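Local coordinates for protein probable receptor YhhM (Klebsiella variicola At-22, PDB 3Q6C) that is of unknown function but is named a probable receptor, belongs to the DUF2500 family and here forms a small, mostly beta-stranded domain, at residues A[37-42]-A[58-63]; A[48-53]-A[68-73]. One frame throughout, in Å; residues are numbered along the deposited sequence.

How the contacts relate
Following the chain from its N terminus, strand 2-15 comes first, then strand 33-41, which carries the first half of contact 1. Strand 48-52, the next in the chain and its neighbour in the sheet, opens contact 2 before contact 1 has closed; helix 54-59 then leads to residues 58-63, where Leu60 closes contact 1. Only at 68-73, the end of strand 65-71 and the turn after it, does contact 2 close, so the two loops cross rather than nest. They are joined through the 33-41/48-52 strand pair and by packing of Phe39 against Phe50. Contact 1 ties the post-helix segment to the sheet; contact 2 spans from edge strand 48-52 to strand 65-71.

Contact 1: residues A[37-42]-A[58-63]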
# COMPACT_ATOMS: atom_id res chain seq x y z
N ALA A 37 -3.59 3.03 -0.49
CA ALA A 37 -2.79 2.29 -1.45
C ALA A 37 -3.32 0.87 -1.48
O ALA A 37 -3.65 0.29 -0.45
CB ALA A 37 -1.35 2.28 -1.04
N SER A 38 -3.43 0.31 -2.68
CA SER A 38 -3.91 -1.06 -2.80
C SER A 38 -2.79 -1.97 -3.23
O SER A 38 -1.98 -1.62 -4.09
CB SER A 38 -5.05 -1.14 -3.82
OG SER A 38 -6.24 -0.60 -3.29
N PHE A 39 -2.73 -3.14 -2.61
CA PHE A 39 -1.72 -4.13 -2.93
C PHE A 39 -2.41 -5.38 -3.45
O PHE A 39 -3.45 -5.80 -2.92
CB PHE A 39 -0.89 -4.43 -1.70
CG PHE A 39 -0.13 -3.24 -1.21
CD1 PHE A 39 1.12 -2.94 -1.73
CD2 PHE A 39 -0.69 -2.38 -0.26
CE1 PHE A 39 1.82 -1.80 -1.32
CE2 PHE A 39 -0.01 -1.24 0.16
CZ PHE A 39 1.25 -0.95 -0.37
N ARG A 40 -1.84 -5.96 -4.50
CA ARG A 40 -2.42 -7.16 -5.09
C ARG A 40 -1.39 -8.27 -5.21
O ARG A 40 -0.21 -8.02 -5.47
CB ARG A 40 -2.99 -6.82 -6.46
CG ARG A 40 -3.53 -8.00 -7.22
CD ARG A 40 -3.91 -7.59 -8.62
NE ARG A 40 -4.98 -6.61 -8.61
CZ ARG A 40 -5.18 -5.72 -9.58
NH1 ARG A 40 -4.35 -5.70 -10.62
NH2 ARG A 40 -6.19 -4.88 -9.51
N PRO A 41 -1.83 -9.52 -5.03
CA PRO A 41 -0.91 -10.65 -5.13
C PRO A 41 -0.44 -10.85 -6.57
O PRO A 41 -1.23 -10.71 -7.51
CB PRO A 41 -1.75 -11.83 -4.64
CG PRO A 41 -2.79 -11.18 -3.74
CD PRO A 41 -3.15 -9.95 -4.53
N GLU A 42 0.84 -11.17 -6.75
CA GLU A 42 1.39 -11.40 -8.08
C GLU A 42 0.68 -12.59 -8.73
O GLU A 42 -0.41 -12.46 -9.29
CB GLU A 42 2.90 -11.70 -8.02
CG GLU A 42 3.56 -11.56 -6.66
CD GLU A 42 4.33 -12.82 -6.24
OE1 GLU A 42 3.71 -13.77 -5.69
OE2 GLU A 42 5.56 -12.87 -6.48
N HIS A 58 3.48 8.89 -0.61
CA HIS A 58 4.33 9.37 -1.70
C HIS A 58 5.57 8.51 -1.86
O HIS A 58 6.25 8.60 -2.87
CB HIS A 58 4.73 10.84 -1.46
CG HIS A 58 3.57 11.79 -1.52
ND1 HIS A 58 2.71 11.85 -2.59
CD2 HIS A 58 3.10 12.68 -0.61
CE1 HIS A 58 1.76 12.73 -2.35
NE2 HIS A 58 1.97 13.25 -1.15
N ALA A 59 5.84 7.65 -0.89
CA ALA A 59 7.00 6.76 -0.96
C ALA A 59 6.75 5.57 -1.88
O ALA A 59 7.70 4.98 -2.40
CB ALA A 59 7.37 6.27 0.43
N LEU A 60 5.48 5.22 -2.07
CA LEU A 60 5.10 4.10 -2.92
C LEU A 60 4.99 4.47 -4.39
O LEU A 60 4.76 5.63 -4.73
CB LEU A 60 3.75 3.53 -2.49
CG LEU A 60 3.61 2.85 -1.14
CD1 LEU A 60 2.20 2.30 -1.04
CD2 LEU A 60 4.64 1.73 -0.98
N SER A 61 5.14 3.47 -5.25
CA SER A 61 5.04 3.67 -6.69
C SER A 61 4.11 2.65 -7.33
O SER A 61 4.43 1.47 -7.39
CB SER A 61 6.42 3.59 -7.34
OG SER A 61 7.18 4.74 -7.03
N VAL A 62 2.97 3.12 -7.80
CA VAL A 62 2.01 2.23 -8.43
C VAL A 62 2.73 1.43 -9.50
O VAL A 62 3.35 2.00 -10.39
CB VAL A 62 0.86 3.01 -9.08
CG1 VAL A 62 -0.01 2.06 -9.89
CG2 VAL A 62 0.04 3.69 -7.99
N GLY A 63 2.67 0.11 -9.40
CA GLY A 63 3.34 -0.72 -10.38
C GLY A 63 4.47 -1.55 -9.82
O GLY A 63 4.77 -2.62 -10.34
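Leu60 meets strand 33-41 with one methyl group. Its CD1 lies 3.6 Å from CB of Ala37 and 3.5 Å from CZ of Phe39, so a single branch touches two residues that sit two apart on the strand. Toward the phenyl group the methyl arrives obliquely, at the far end of the ring; the leucine and phenylalanine side chains run at each other from opposite directions. In Phe39, CG stands anti to the carbonyl carbon (chi1 -64°), which swings the ring along to where the leucine can reach it although its CB is not aimed there. The backbones stay well apart, with the CA atoms of Ala37 and Leu60 separated by 8.2 Å, and no hydrogen bond crosses: this is apolar packing of the segment leaving helix 54-59 against strand 33-41, an inner strand of the antiparallel sheet, between 48-52 and 2-15. All three residues are buried. Beyond them, Leu52 of the adjoining strand touches both Ala37 and Leu60, and the Phe39 ring meets that of Phe78 with their planes about 30° apart. The strand itself is fixed from both flanks, since Ala37 and Phe39 pair through their backbones with Phe50 and Val48, while Ser38 and Arg40 pair with Asn10 and Ile7. On the other segment, Leu60 O accepts a hydrogen bond from Lys11 NZ, and Gly63 bonds through its backbone to Val8.

Contact 2: residues A[48-53]-A[68-73]; sequences VVFRLD and LSYKGT
Phe50 reaches across to 68-73 with the outer part of its ring (CD1, CE1, CZ and CE2), and four residues there gather round it. A chi1 of -75° lays the ring on the backbone N side and extends it toward strand 65-71. Leu68 comes from the opposite direction and sets CD2 3.7 Å from CE2 of Phe50, obliquely to the ring. Tyr70 lies crosswise, its side chain at about a right angle to that of Phe50; what touches is mainly its CB, 3.7 Å from Phe50 CZ, and here too the approach to the phenylalanine ring is oblique. The turn after the strand supplies two backbone carbonyls. Gly72 O stands at the ring edge, close to its plane, 3.6 Å from CE1 of Phe50, whereas Thr73 O is tilted from that plane and lies 3.3 Å from CD1.

No direct hydrogen bond joins the segments. A water links them instead, donating to Arg51 O at 2.6 Å and, over a longer 3.3 Å, to Thr73 O; it too sits in the plane of the Phe50 ring, at the edge. From strand 74-80, Phe75 touches both Phe50 and Leu68, and Leu68 also packs on Val6 and Phe39. Strands 48-52 and 65-71 are separated in the sheet by 33-41 and 2-15, so a direct meeting of their side chains implies that the sheet curls round on itself; that strand order, with a helix between strands 48-52 and 65-71, is reminiscent of the OB-fold.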
# COMPACT_ATOMS: atom_id res chain seq x y z
N VAL A 48 -6.09 -5.32 -1.68
CA VAL A 48 -6.27 -5.07 -0.26
C VAL A 48 -5.92 -3.60 -0.05
O VAL A 48 -4.85 -3.13 -0.45
CB VAL A 48 -5.34 -5.94 0.61
CG1 VAL A 48 -5.65 -5.72 2.07
CG2 VAL A 48 -5.52 -7.41 0.25
N VAL A 49 -6.85 -2.87 0.56
CA VAL A 49 -6.69 -1.45 0.79
C VAL A 49 -6.12 -1.09 2.16
O VAL A 49 -6.65 -1.51 3.19
CB VAL A 49 -8.03 -0.72 0.65
CG1 VAL A 49 -7.81 0.79 0.76
CG2 VAL A 49 -8.67 -1.08 -0.66
N PHE A 50 -5.05 -0.30 2.15
CA PHE A 50 -4.41 0.16 3.37
C PHE A 50 -4.42 1.69 3.43
O PHE A 50 -4.17 2.37 2.42
CB PHE A 50 -2.97 -0.33 3.42
CG PHE A 50 -2.84 -1.78 3.75
CD1 PHE A 50 -2.89 -2.21 5.08
CD2 PHE A 50 -2.63 -2.72 2.75
CE1 PHE A 50 -2.73 -3.55 5.40
CE2 PHE A 50 -2.47 -4.07 3.05
CZ PHE A 50 -2.52 -4.49 4.38
N ARG A 51 -4.72 2.23 4.60
CA ARG A 51 -4.73 3.67 4.80
C ARG A 51 -3.30 4.07 5.15
O ARG A 51 -2.64 3.39 5.93
CB ARG A 51 -5.64 4.08 5.95
CG ARG A 51 -5.70 5.58 6.12
CD ARG A 51 -6.06 6.01 7.53
NE ARG A 51 -5.88 7.46 7.67
CZ ARG A 51 -5.78 8.10 8.83
NH1 ARG A 51 -5.84 7.44 9.98
NH2 ARG A 51 -5.58 9.42 8.84
N LEU A 52 -2.82 5.16 4.57
CA LEU A 52 -1.47 5.63 4.83
C LEU A 52 -1.47 7.14 5.06
O LEU A 52 -2.48 7.82 4.80
CB LEU A 52 -0.58 5.36 3.62
CG LEU A 52 -0.58 4.01 2.93
CD1 LEU A 52 0.25 4.07 1.67
CD2 LEU A 52 -0.04 2.98 3.88
N ASP A 53 -0.36 7.66 5.57
CA ASP A 53 -0.28 9.10 5.72
C ASP A 53 0.41 9.51 4.42
O ASP A 53 0.81 8.64 3.63
CB ASP A 53 0.55 9.52 6.95
CG ASP A 53 1.94 8.95 6.95
OD1 ASP A 53 2.38 8.39 5.92
OD2 ASP A 53 2.61 9.07 7.99
N LEU A 68 5.30 -6.83 1.13
CA LEU A 68 4.39 -6.02 1.94
C LEU A 68 4.33 -6.57 3.36
O LEU A 68 3.96 -7.73 3.55
CB LEU A 68 2.98 -6.04 1.35
CG LEU A 68 1.90 -5.43 2.24
CD1 LEU A 68 1.98 -3.91 2.19
CD2 LEU A 68 0.55 -5.89 1.79
N SER A 69 4.68 -5.76 4.34
CA SER A 69 4.63 -6.18 5.74
C SER A 69 3.36 -5.61 6.30
O SER A 69 3.07 -4.43 6.10
CB SER A 69 5.82 -5.63 6.53
OG SER A 69 7.05 -6.11 6.01
N TYR A 70 2.58 -6.43 6.99
CA TYR A 70 1.33 -5.94 7.55
C TYR A 70 0.77 -6.75 8.72
O TYR A 70 0.99 -7.95 8.82
CB TYR A 70 0.26 -5.90 6.46
CG TYR A 70 -0.13 -7.27 5.96
CD1 TYR A 70 0.66 -7.95 5.03
CD2 TYR A 70 -1.28 -7.90 6.45
CE1 TYR A 70 0.31 -9.24 4.60
CE2 TYR A 70 -1.63 -9.18 6.04
CZ TYR A 70 -0.83 -9.84 5.11
OH TYR A 70 -1.19 -11.12 4.73
N LYS A 71 0.04 -6.06 9.58
CA LYS A 71 -0.63 -6.67 10.72
C LYS A 71 -2.10 -6.29 10.55
O LYS A 71 -2.48 -5.15 10.79
CB LYS A 71 -0.07 -6.13 12.03
CG LYS A 71 -0.72 -6.75 13.27
CD LYS A 71 -0.12 -6.24 14.58
CE LYS A 71 1.33 -6.73 14.79
NZ LYS A 71 2.27 -6.25 13.73
N GLY A 72 -2.91 -7.26 10.12
CA GLY A 72 -4.32 -7.00 9.90
C GLY A 72 -4.46 -5.94 8.81
O GLY A 72 -3.81 -6.04 7.77
N THR A 73 -5.28 -4.94 9.06
CA THR A 73 -5.46 -3.86 8.09
C THR A 73 -4.48 -2.72 8.32
O THR A 73 -4.68 -1.63 7.80
CB THR A 73 -6.88 -3.28 8.15
OG1 THR A 73 -7.39 -3.37 9.49
CG2 THR A 73 -7.79 -4.02 7.19
O HOH W 1 -2.99 1.11 7.19